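PDB 2C21: trypanothione-dependent glyoxalase I from Leishmania major, which is a nickel-binding dimeric member of the glyoxalase/bleomycin resistance/dioxygenase superfamily, built from paired beta-alpha-beta-beta-beta modules. Local coordinates for residues I14-G17 against D18-R21; E123-E127 against K128-E132. One frame throughout, in Å; residues are numbered along the deposited sequence.

Interaction 1. Residues I14-G17 against D18-R21; sequences IRVG and DLDR
Gly17 meets the guanidinium group of Arg21 obliquely, its CA 4.4 Å from Arg21 NH2. The arginine chain is extended from CB outward, which carries the group back along the first turn of the helix to the glycine. There Asp118 joins the two, its OD1 accepting from Gly17 N and forming a salt bridge with Arg21 NH2, so one carboxylate oxygen ties the backbone of the turn to the arginine end. The second flat group is the carboxylate of Asp18, the N-cap of helix 19-29. With CG trans to the backbone N (chi1 175°), OD1 is placed over the first turn and accepts from Arg21 N at 3.1 Å. The bond is nearly straight at 166°, yet the N-H arrives from above the carboxylate plane, 63° out of it. This bond occupies an N-H that has no preceding helical turn to supply its acceptor. Apolar contact comes from Val16, whose CG2 lies 3.8 Å from Leu19 CD1, the two side chains crossing at about a right angle. Leu19 continues onto Tyr65, Thr46 and Val48 of neighbouring strands, while Val16 also touches Ser22. The turn thus joins strand 8-15, which runs parallel to strand 60-66 and pairs antiparallel with a strand of the second subunit at Ile14, to helix 19-29.

Interaction 2. Residues E123-E127 against K128-E132; sequences ELLNE and KTMME. With NI (nickel (II) ion), chain H.
Leu125 and Met130 meet through their ends, Leu125 CD1 lying 3.7 Å from Met130 CE, with the sulfur almost as near. The methionine starts trans to its own N (chi1 -179°) and bends at chi2 (66°), which turns SD and CE back over the leucine. One residue further on, Met131 CG rests 3.3 Å from Glu127 O and also touches the aliphatic CG of Glu127. That glutamate runs extended, and its OE2 forms a salt bridge with Arg8 of the second subunit. Two backbone bonds fix the first turn that carries these side chains: Met130 N donates to Asn126 O at 3.0 Å and 167°, and Met131 N to Glu127 O at 2.9 Å. Asn126 is the N-cap residue. On the outer side of the first turn Lys128 NZ bridges to Glu132 OE2 at 2.7 Å, one helical turn along. At the other end of the stretch, Glu123 reaches the nickel ion with OE1 alone, 2.2 Å away, and water 1 lies 1.9 Å from the metal. His80 of the same chain and His11 and Glu62 of the second subunit complete the five ligands. A metal site shared between subunits, with a glutamate from a module's last strand, is characteristic of the dimeric glyoxalase I fold.

From the N terminus, strand 8-15 leads straight into interaction 1, the turn that starts helix 19-29. Three further strands, 33-40, 45-51 and 60-66, finish that sheet before the chain enters the second module at strand 78-85. Interaction 2 comes where strand 121-126 of the second sheet gives way to the C-terminal helix 127-141. Each is a local strand-to-helix junction; the two follow in series, neither enclosing nor crossing the other. Their centres lie about 27 Å apart, on opposite sides of the chain's centre, and both touch the second subunit.

Interaction 1. Residues I14-G17 against D18-R21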
loop_
_atom_site.group_PDB
_atom_site.type_symbol
_atom_site.label_atom_id
_atom_site.label_comp_id
_atom_site.label_asym_id
_atom_site.label_seq_id
_atom_site.Cartn_x
_atom_site.Cartn_y
_atom_site.Cartn_z
ATOM N N ILE A 14 -2.854 6.954 3.119
ATOM C CA ILE A 14 -2.474 7.329 4.496
ATOM C C ILE A 14 -2.957 8.766 4.749
ATOM O O ILE A 14 -3.023 9.576 3.815
ATOM C CB ILE A 14 -0.941 7.256 4.724
ATOM C CG1 ILE A 14 -0.186 8.122 3.713
ATOM C CG2 ILE A 14 -0.440 5.813 4.674
ATOM C CD1 ILE A 14 1.259 8.417 4.121
ATOM N N ARG A 15 -3.306 9.078 5.993
ATOM C CA ARG A 15 -3.692 10.436 6.353
ATOM C C ARG A 15 -2.480 11.174 6.911
ATOM O O ARG A 15 -1.656 10.602 7.635
ATOM C CB ARG A 15 -4.826 10.460 7.379
ATOM C CG ARG A 15 -6.125 9.735 6.942
ATOM C CD ARG A 15 -7.118 9.623 8.074
ATOM N NE ARG A 15 -8.318 8.877 7.650
ATOM C CZ ARG A 15 -8.455 7.551 7.691
ATOM N NH1 ARG A 15 -7.503 6.758 8.168
ATOM N NH2 ARG A 15 -9.578 7.002 7.241
ATOM N N VAL A 16 -2.374 12.441 6.552
ATOM C CA VAL A 16 -1.193 13.251 6.867
ATOM C C VAL A 16 -1.600 14.562 7.481
ATOM O O VAL A 16 -2.660 15.120 7.155
ATOM C CB VAL A 16 -0.317 13.490 5.621
ATOM C CG1 VAL A 16 0.165 12.143 5.044
ATOM C CG2 VAL A 16 -1.055 14.301 4.549
ATOM N N GLY A 17 -0.741 15.082 8.349
ATOM C CA GLY A 17 -1.027 16.331 9.055
ATOM C C GLY A 17 -0.807 17.620 8.277
ATOM O O GLY A 17 -1.391 18.642 8.611
ATOM N N ASP A 18 0.032 17.571 7.248
ATOM C CA ASP A 18 0.514 18.773 6.551
ATOM C C ASP A 18 0.919 18.335 5.137
ATOM O O ASP A 18 1.913 17.655 4.948
ATOM C CB ASP A 18 1.678 19.369 7.379
ATOM C CG ASP A 18 2.383 20.565 6.736
ATOM O OD1 ASP A 18 2.345 20.805 5.520
ATOM O OD2 ASP A 18 3.064 21.256 7.509
ATOM N N LEU A 19 0.105 18.700 4.153
ATOM C CA LEU A 19 0.378 18.340 2.761
ATOM C C LEU A 19 1.736 18.832 2.272
ATOM O O LEU A 19 2.488 18.082 1.679
ATOM C CB LEU A 19 -0.712 18.888 1.839
ATOM C CG LEU A 19 -1.714 17.953 1.118
ATOM C CD1 LEU A 19 -1.778 16.535 1.612
ATOM C CD2 LEU A 19 -3.073 18.599 1.098
ATOM N N ASP A 20 2.030 20.100 2.503
ATOM C CA ASP A 20 3.292 20.685 2.035
ATOM C C ASP A 20 4.497 19.852 2.485
ATOM O O ASP A 20 5.339 19.492 1.675
ATOM C CB ASP A 20 3.439 22.125 2.527
ATOM C CG ASP A 20 2.505 23.083 1.822
ATOM O OD1 ASP A 20 1.871 22.686 0.821
ATOM O OD2 ASP A 20 2.411 24.240 2.280
ATOM N N ARG A 21 4.580 19.523 3.767
ATOM C CA ARG A 21 5.743 18.766 4.234
ATOM C C ARG A 21 5.754 17.314 3.729
ATOM O O ARG A 21 6.812 16.764 3.475
ATOM C CB ARG A 21 5.903 18.837 5.753
ATOM C CG ARG A 21 5.025 17.936 6.500
ATOM C CD ARG A 21 5.332 17.953 7.978
ATOM N NE ARG A 21 4.312 17.149 8.640
ATOM C CZ ARG A 21 4.170 17.043 9.953
ATOM N NH1 ARG A 21 5.014 17.641 10.790
ATOM N NH2 ARG A 21 3.203 16.276 10.425
#

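Interaction 2. Residues E123-E127 against K128-E132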
loop_
_atom_site.group_PDB
_atom_site.type_symbol
_atom_site.label_atom_id
_atom_site.label_comp_id
_atom_site.label_asym_id
_atom_site.label_seq_id
_atom_site.Cartn_x
_atom_site.Cartn_y
_atom_site.Cartn_z
ATOM N N GLU A 123 9.938 1.125 3.934
ATOM C CA GLU A 123 10.997 0.152 3.752
ATOM C C GLU A 123 11.675 0.394 2.414
ATOM O O GLU A 123 11.023 0.369 1.377
ATOM C CB GLU A 123 10.427 -1.272 3.788
ATOM C CG GLU A 123 11.489 -2.372 3.829
ATOM C CD GLU A 123 10.870 -3.754 3.932
ATOM O OE1 GLU A 123 9.859 -4.008 3.272
ATOM O OE2 GLU A 123 11.400 -4.588 4.674
ATOM N N LEU A 124 12.983 0.638 2.454
ATOM C CA LEU A 124 13.792 0.790 1.269
ATOM C C LEU A 124 14.504 -0.520 1.004
ATOM O O LEU A 124 15.202 -1.042 1.877
ATOM C CB LEU A 124 14.816 1.904 1.475
ATOM C CG LEU A 124 14.210 3.269 1.813
ATOM C CD1 LEU A 124 15.323 4.257 2.158
ATOM C CD2 LEU A 124 13.375 3.764 0.645
ATOM N N LEU A 125 14.323 -1.047 -0.197
ATOM C CA LEU A 125 14.886 -2.331 -0.576
ATOM C C LEU A 125 15.704 -2.227 -1.845
ATOM O O LEU A 125 15.301 -1.572 -2.800
ATOM C CB LEU A 125 13.776 -3.344 -0.819
ATOM C CG LEU A 125 12.908 -3.716 0.384
ATOM C CD1 LEU A 125 11.819 -4.662 -0.088
ATOM C CD2 LEU A 125 13.740 -4.356 1.483
ATOM N N ASN A 126 16.845 -2.900 -1.863
ATOM C CA ASN A 126 17.558 -3.077 -3.117
ATOM C C ASN A 126 16.720 -3.991 -4.013
ATOM O O ASN A 126 16.572 -5.188 -3.731
ATOM C CB ASN A 126 18.940 -3.672 -2.881
ATOM C CG ASN A 126 19.759 -3.715 -4.146
ATOM O OD1 ASN A 126 20.717 -2.948 -4.317
ATOM N ND2 ASN A 126 19.372 -4.595 -5.060
ATOM N N GLU A 127 16.164 -3.431 -5.082
ATOM C CA GLU A 127 15.117 -4.126 -5.829
ATOM C C GLU A 127 15.655 -5.343 -6.538
ATOM O O GLU A 127 14.965 -6.365 -6.599
ATOM C CB GLU A 127 14.432 -3.207 -6.838
ATOM C CG GLU A 127 13.388 -3.920 -7.680
ATOM C CD GLU A 127 12.570 -2.978 -8.562
ATOM O OE1 GLU A 127 12.761 -1.739 -8.503
ATOM O OE2 GLU A 127 11.723 -3.489 -9.322
ATOM N N LYS A 128 16.877 -5.228 -7.069
ATOM C CA LYS A 128 17.528 -6.330 -7.756
ATOM C C LYS A 128 17.532 -7.556 -6.842
ATOM O O LYS A 128 16.939 -8.595 -7.174
ATOM C CB LYS A 128 18.957 -5.931 -8.172
ATOM C CG LYS A 128 19.671 -6.897 -9.098
ATOM C CD LYS A 128 21.070 -6.371 -9.441
ATOM C CE LYS A 128 21.894 -7.371 -10.252
ATOM N NZ LYS A 128 22.206 -8.616 -9.481
ATOM N N THR A 129 18.160 -7.405 -5.675
ATOM C CA THR A 129 18.309 -8.491 -4.712
ATOM C C THR A 129 16.942 -9.020 -4.279
ATOM O O THR A 129 16.722 -10.222 -4.228
ATOM C CB THR A 129 19.115 -8.025 -3.468
ATOM O OG1 THR A 129 20.350 -7.434 -3.883
ATOM C CG2 THR A 129 19.411 -9.189 -2.541
ATOM N N MET A 130 16.013 -8.116 -3.993
ATOM C CA MET A 130 14.661 -8.515 -3.585
ATOM C C MET A 130 13.987 -9.421 -4.622
ATOM O O MET A 130 13.348 -10.412 -4.263
ATOM C CB MET A 130 13.795 -7.281 -3.312
ATOM C CG MET A 130 12.371 -7.591 -2.857
ATOM S SD MET A 130 12.272 -8.397 -1.255
ATOM C CE MET A 130 10.546 -8.094 -0.830
ATOM N N MET A 131 14.133 -9.081 -5.901
ATOM C CA MET A 131 13.463 -9.831 -6.962
ATOM C C MET A 131 14.140 -11.182 -7.248
ATOM O O MET A 131 13.463 -12.170 -7.569
ATOM C CB MET A 131 13.380 -8.985 -8.248
ATOM C CG MET A 131 12.470 -7.749 -8.165
ATOM S SD MET A 131 10.832 -8.059 -7.474
ATOM C CE MET A 131 11.003 -7.304 -5.872
ATOM N N GLU A 132 15.466 -11.222 -7.135
ATOM C CA GLU A 132 16.198 -12.483 -7.239
ATOM C C GLU A 132 15.686 -13.451 -6.169
ATOM O O GLU A 132 15.373 -14.607 -6.465
ATOM C CB GLU A 132 17.711 -12.272 -7.058
ATOM C CG GLU A 132 18.404 -11.563 -8.205
ATOM C CD GLU A 132 19.893 -11.345 -7.963
ATOM O OE1 GLU A 132 20.449 -11.920 -6.995
ATOM O OE2 GLU A 132 20.505 -10.584 -8.743
HETATM NI NI NI H . 8.001 -5.217 3.603
HETATM O O HOH W 1 9.245 -6.679 3.357
#